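Local coordinates for Serine/threonine-protein kinase PknI (Mycobacterium tuberculosis, PDB 5XLM), which phosphorylates proteins on serine and threonine and slows mycobacterial growth within the infected host, the part described here being its extracellular sensor domain, at residues A80-D85 with P180-P185; G38-E43 with W66-S71. All coordinates share one frame; numbering follows the deposited sequence.

Contact 1 (A80-D85 with P180-P185)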
loop_
_atom_site.group_PDB
_atom_site.type_symbol
_atom_site.label_atom_id
_atom_site.label_comp_id
_atom_site.label_asym_id
_atom_site.label_seq_id
_atom_site.Cartn_x
_atom_site.Cartn_y
_atom_site.Cartn_z
ATOM N N ALA A 80 5.368 6.386 -5.607
ATOM C CA ALA A 80 5.474 6.963 -4.279
ATOM C C ALA A 80 4.094 7.403 -3.819
ATOM O O ALA A 80 3.311 7.941 -4.607
ATOM C CB ALA A 80 6.436 8.150 -4.269
ATOM N N ALA A 81 3.794 7.166 -2.548
ATOM C CA ALA A 81 2.484 7.480 -1.998
ATOM C C ALA A 81 2.645 8.243 -0.693
ATOM O O ALA A 81 3.322 7.769 0.227
ATOM C CB ALA A 81 1.662 6.208 -1.769
ATOM N N THR A 82 2.026 9.419 -0.616
ATOM C CA THR A 82 1.996 10.202 0.609
ATOM C C THR A 82 0.591 10.153 1.190
ATOM O O THR A 82 -0.397 10.228 0.455
ATOM C CB THR A 82 2.448 11.647 0.371
ATOM O OG1 THR A 82 2.346 12.387 1.600
ATOM C CG2 THR A 82 1.606 12.320 -0.707
ATOM N N MET A 83 0.508 10.008 2.509
ATOM C CA MET A 83 -0.775 9.792 3.161
ATOM C C MET A 83 -1.568 11.089 3.252
ATOM O O MET A 83 -1.026 12.149 3.579
ATOM C CB MET A 83 -0.571 9.209 4.557
ATOM C CG MET A 83 -1.824 8.618 5.171
ATOM S SD MET A 83 -1.480 7.807 6.744
ATOM C CE MET A 83 -3.073 7.086 7.126
ATOM N N LEU A 84 -2.858 10.994 2.957
ATOM C CA LEU A 84 -3.777 12.114 3.069
ATOM C C LEU A 84 -4.543 12.020 4.384
ATOM O O LEU A 84 -4.545 10.989 5.062
ATOM C CB LEU A 84 -4.735 12.135 1.875
ATOM C CG LEU A 84 -4.083 12.152 0.489
ATOM C CD1 LEU A 84 -5.146 12.029 -0.590
ATOM C CD2 LEU A 84 -3.250 13.411 0.285
ATOM N N ASP A 85 -5.190 13.122 4.750
ATOM C CA ASP A 85 -5.954 13.141 5.988
ATOM C C ASP A 85 -7.223 12.308 5.838
ATOM O O ASP A 85 -7.755 12.136 4.739
ATOM C CB ASP A 85 -6.290 14.578 6.385
ATOM C CG ASP A 85 -6.647 14.708 7.853
ATOM O OD1 ASP A 85 -7.700 14.174 8.261
ATOM O OD2 ASP A 85 -5.860 15.326 8.603
ATOM N N PRO A 180 -4.544 18.927 -5.766
ATOM C CA PRO A 180 -3.607 19.952 -6.262
ATOM C C PRO A 180 -2.881 20.713 -5.164
ATOM O O PRO A 180 -1.936 21.448 -5.469
ATOM C CB PRO A 180 -4.510 20.887 -7.079
ATOM C CG PRO A 180 -5.716 20.060 -7.416
ATOM C CD PRO A 180 -5.918 19.155 -6.243
ATOM N N ALA A 181 -3.284 20.555 -3.903
ATOM C CA ALA A 181 -2.585 21.212 -2.809
ATOM C C ALA A 181 -1.387 20.408 -2.325
ATOM O O ALA A 181 -0.386 20.996 -1.899
ATOM C CB ALA A 181 -3.547 21.471 -1.649
ATOM N N VAL A 182 -1.455 19.080 -2.389
ATOM C CA VAL A 182 -0.407 18.241 -1.816
ATOM C C VAL A 182 0.733 18.080 -2.812
ATOM O O VAL A 182 0.542 18.133 -4.032
ATOM C CB VAL A 182 -0.977 16.873 -1.379
ATOM C CG1 VAL A 182 -1.217 15.970 -2.585
ATOM C CG2 VAL A 182 -0.055 16.202 -0.368
ATOM N N THR A 183 1.943 17.903 -2.282
ATOM C CA THR A 183 3.131 17.628 -3.084
ATOM C C THR A 183 3.560 16.194 -2.806
ATOM O O THR A 183 4.007 15.877 -1.698
ATOM C CB THR A 183 4.262 18.607 -2.766
ATOM O OG1 THR A 183 4.812 18.310 -1.477
ATOM C CG2 THR A 183 3.752 20.042 -2.772
ATOM N N VAL A 184 3.417 15.326 -3.803
ATOM C CA VAL A 184 3.869 13.945 -3.673
ATOM C C VAL A 184 5.336 13.898 -4.082
ATOM O O VAL A 184 5.691 14.411 -5.154
ATOM C CB VAL A 184 3.018 12.987 -4.521
ATOM C CG1 VAL A 184 3.281 11.540 -4.117
ATOM C CG2 VAL A 184 1.544 13.326 -4.394
ATOM N N PRO A 185 6.220 13.321 -3.269
ATOM C CA PRO A 185 7.641 13.261 -3.644
ATOM C C PRO A 185 7.841 12.354 -4.850
ATOM O O PRO A 185 7.469 11.179 -4.825
ATOM C CB PRO A 185 8.317 12.696 -2.389
ATOM C CG PRO A 185 7.232 11.952 -1.681
ATOM C CD PRO A 185 5.970 12.721 -1.947
#

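Contact 2 (G38-E43 with W66-S71)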
loop_
_atom_site.group_PDB
_atom_site.type_symbol
_atom_site.label_atom_id
_atom_site.label_comp_id
_atom_site.label_asym_id
_atom_site.label_seq_id
_atom_site.Cartn_x
_atom_site.Cartn_y
_atom_site.Cartn_z
ATOM N N GLY A 38 -2.876 9.808 -8.940
ATOM C CA GLY A 38 -4.136 10.325 -8.460
ATOM C C GLY A 38 -4.346 9.976 -7.007
ATOM O O GLY A 38 -3.462 9.436 -6.332
ATOM N N THR A 39 -5.540 10.289 -6.512
ATOM C CA THR A 39 -5.906 9.951 -5.145
ATOM C C THR A 39 -6.405 8.513 -5.091
ATOM O O THR A 39 -7.296 8.126 -5.855
ATOM C CB THR A 39 -6.981 10.902 -4.621
ATOM O OG1 THR A 39 -6.483 12.245 -4.641
ATOM C CG2 THR A 39 -7.372 10.529 -3.195
ATOM N N TYR A 40 -5.829 7.724 -4.189
ATOM C CA TYR A 40 -6.174 6.318 -4.044
ATOM C C TYR A 40 -6.626 6.029 -2.621
ATOM O O TYR A 40 -6.053 6.547 -1.656
ATOM C CB TYR A 40 -4.990 5.413 -4.408
ATOM C CG TYR A 40 -4.806 5.217 -5.894
ATOM C CD1 TYR A 40 -4.197 6.191 -6.674
ATOM C CD2 TYR A 40 -5.241 4.054 -6.518
ATOM C CE1 TYR A 40 -4.026 6.013 -8.032
ATOM C CE2 TYR A 40 -5.076 3.867 -7.877
ATOM C CZ TYR A 40 -4.469 4.849 -8.628
ATOM O OH TYR A 40 -4.301 4.670 -9.982
ATOM N N ARG A 41 -7.660 5.204 -2.504
ATOM C CA ARG A 41 -8.186 4.755 -1.223
ATOM C C ARG A 41 -7.769 3.306 -1.014
ATOM O O ARG A 41 -8.087 2.441 -1.838
ATOM C CB ARG A 41 -9.706 4.897 -1.181
ATOM C CG ARG A 41 -10.396 4.039 -0.136
ATOM C CD ARG A 41 -11.898 4.270 -0.163
ATOM N NE ARG A 41 -12.627 3.238 0.566
ATOM C CZ ARG A 41 -13.132 2.147 0.000
ATOM N NH1 ARG A 41 -12.988 1.945 -1.303
ATOM N NH2 ARG A 41 -13.783 1.256 0.738
ATOM N N ILE A 42 -7.053 3.045 0.075
ATOM C CA ILE A 42 -6.542 1.717 0.387
ATOM C C ILE A 42 -7.323 1.175 1.574
ATOM O O ILE A 42 -7.389 1.814 2.630
ATOM C CB ILE A 42 -5.036 1.740 0.683
ATOM C CG1 ILE A 42 -4.265 2.268 -0.528
ATOM C CG2 ILE A 42 -4.547 0.351 1.075
ATOM C CD1 ILE A 42 -2.759 2.247 -0.356
ATOM N N GLU A 43 -7.919 -0.000 1.400
ATOM C CA GLU A 43 -8.660 -0.675 2.460
ATOM C C GLU A 43 -7.858 -1.890 2.907
ATOM O O GLU A 43 -7.663 -2.832 2.132
ATOM C CB GLU A 43 -10.054 -1.080 1.990
ATOM C CG GLU A 43 -10.907 -1.703 3.088
ATOM C CD GLU A 43 -12.289 -2.105 2.606
ATOM O OE1 GLU A 43 -12.392 -2.712 1.519
ATOM O OE2 GLU A 43 -13.274 -1.803 3.311
ATOM N N TRP A 66 -4.448 8.027 -0.036
ATOM C CA TRP A 66 -3.073 8.271 -0.433
ATOM C C TRP A 66 -3.047 9.003 -1.766
ATOM O O TRP A 66 -3.939 8.838 -2.602
ATOM C CB TRP A 66 -2.285 6.958 -0.541
ATOM C CG TRP A 66 -2.288 6.149 0.722
ATOM C CD1 TRP A 66 -3.291 5.343 1.179
ATOM C CD2 TRP A 66 -1.235 6.066 1.688
ATOM N NE1 TRP A 66 -2.929 4.767 2.372
ATOM C CE2 TRP A 66 -1.670 5.193 2.706
ATOM C CE3 TRP A 66 0.034 6.645 1.789
ATOM C CZ2 TRP A 66 -0.882 4.887 3.813
ATOM C CZ3 TRP A 66 0.816 6.338 2.889
ATOM C CH2 TRP A 66 0.355 5.467 3.887
ATOM N N ALA A 67 -2.014 9.818 -1.953
ATOM C CA ALA A 67 -1.760 10.499 -3.216
ATOM C C ALA A 67 -0.596 9.791 -3.899
ATOM O O ALA A 67 0.543 9.856 -3.427
ATOM C CB ALA A 67 -1.462 11.979 -2.988
ATOM N N PHE A 68 -0.888 9.101 -4.997
ATOM C CA PHE A 68 0.096 8.307 -5.719
ATOM C C PHE A 68 0.648 9.083 -6.907
ATOM O O PHE A 68 -0.090 9.793 -7.598
ATOM C CB PHE A 68 -0.518 6.993 -6.214
ATOM C CG PHE A 68 -0.419 5.856 -5.236
ATOM C CD1 PHE A 68 0.546 4.875 -5.393
ATOM C CD2 PHE A 68 -1.300 5.758 -4.171
ATOM C CE1 PHE A 68 0.637 3.820 -4.503
ATOM C CE2 PHE A 68 -1.213 4.706 -3.276
ATOM C CZ PHE A 68 -0.243 3.736 -3.442
ATOM N N ARG A 69 1.950 8.940 -7.142
ATOM C CA ARG A 69 2.578 9.403 -8.371
ATOM C C ARG A 69 3.579 8.346 -8.819
ATOM O O ARG A 69 4.223 7.695 -7.989
ATOM C CB ARG A 69 3.255 10.772 -8.186
ATOM C CG ARG A 69 4.687 10.707 -7.703
ATOM C CD ARG A 69 5.187 12.043 -7.175
ATOM N NE ARG A 69 5.548 12.992 -8.224
ATOM C CZ ARG A 69 5.071 14.230 -8.307
ATOM N NH1 ARG A 69 4.214 14.677 -7.398
ATOM N NH2 ARG A 69 5.458 15.025 -9.294
ATOM N N THR A 70 3.691 8.159 -10.131
ATOM C CA THR A 70 4.505 7.096 -10.702
ATOM C C THR A 70 5.482 7.675 -11.713
ATOM O O THR A 70 5.127 8.561 -12.496
ATOM C CB THR A 70 3.625 6.026 -11.370
ATOM O OG1 THR A 70 2.791 5.405 -10.382
ATOM C CG2 THR A 70 4.477 4.959 -12.042
ATOM N N SER A 71 6.718 7.181 -11.681
ATOM C CA SER A 71 7.732 7.529 -12.667
ATOM C C SER A 71 8.423 6.254 -13.127
ATOM O O SER A 71 8.846 5.438 -12.301
ATOM C CB SER A 71 8.753 8.520 -12.093
ATOM O OG SER A 71 9.498 7.937 -11.040
#

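Contact 1 (A80-D85 with P180-P185)
Thr-82 reaches out from strand 77-83 to Val-184, whose isopropyl group it meets with its methyl. Its side chain can be followed outward from CB, which already lies 4.4 Å from CD of the Pro-185 ring. There the chain forks. CG2 sits between the backbone N and the carbonyl carbon and points at the 180-185 loop, where it comes to 3.8 Å from Val-184 CG2 and 3.9 Å from Val-184 CG1, so that a single methyl meets both branches of the valine. The same methyl is 4.2 Å from CG2 of Val-182 and therefore touches two residues of the loop, Val-182 and Val-184, while Thr-183 between them points away. The other branch, OG1, is held anti to the backbone N (chi1 178°) and leaves the apolar meeting to the methyl.

The two ends differ. At Leu-84 the touch is loose, CD2 lying 4.3 Å from Val-182 CG2. At Ala-80 it is close: Ala-80 CB lies 3.2 Å from the carbonyl O of Pro-185, and Val-184 CG1 rests 3.6 Å from Ala-80 O. No hydrogen bond joins the two segments: although the loop runs roughly antiparallel to the strand, 156° apart in direction, it lies against the sheet by packing of side chains, in part on carbonyl oxygens, and adds no strand to it.

The backbone bonds of Ala-80 and Thr-82 go instead to Arg-69 and Ala-67 of strand 62-72, while Ala-81 pairs with Phe-100 of strand 100-105. The loop after strand 165-174, near the C-terminal end of the ordered chain, packs over the face of the antiparallel sheet that bears Ala-80 and Thr-82.

Contact 2 (G38-E43 with W66-S71)
Tyr-40 and Phe-68 pack diagonally across two neighbouring strands, their side chains crossing at about a right angle. The ring planes stand at 65° with centroids 5.2 Å apart, and Tyr-40 CB lies 3.7 Å from Phe-68 CD2. Next to them Ile-42, with CG1 anti to its carbonyl carbon (chi1 -60°), extends CD1 over one face of the Trp-66 indole, 3.5 Å from CD1 of that ring; the same methyl reaches the edge of the Phe-68 ring.

Beneath this tight apolar layer is regular antiparallel pairing within the curled sheet of the sensor domain. Tyr-40 N donates to Trp-66 O at 2.7 Å in a nearly straight bond (177°), and Trp-66 N returns one to Tyr-40 O. Gly-38 and Phe-68 form the second hydrogen-bonded pair, with Phe-68 N to Gly-38 O at 2.9 Å. Gly-38 has a backbone shape that would crowd a CB against the preceding carbonyl.

The opposite face is sparser: in the pair Thr-39 and Ala-67, Thr-39 CG2 is 3.9 Å from Trp-66 O, while its OG1 bonds Asp-177 O. The pairing runs on beyond Tyr-40, where the Ile-42 backbone bonds Thr-64, while partly exposed Arg-41 and Arg-69 point away from the contact.

In the fold
Strand 62-72 lies between the two contacts: in contact 2 it pairs with strand 38-51, and its other edge pairs with strand 77-83, which carries half of contact 1. The two centres are 8 Å apart. Contact 2 is a buried strand pairing with both main-chain bonds and an aromatic layer. Contact 1 is partly buried, nearer the surface, and rests on aliphatic groups of a loop against a strand. Their side chains mostly occupy different faces, yet Val-184 CG1 also packs against Ala-67 O, at 3.3 Å, bringing the loop onto the central strand.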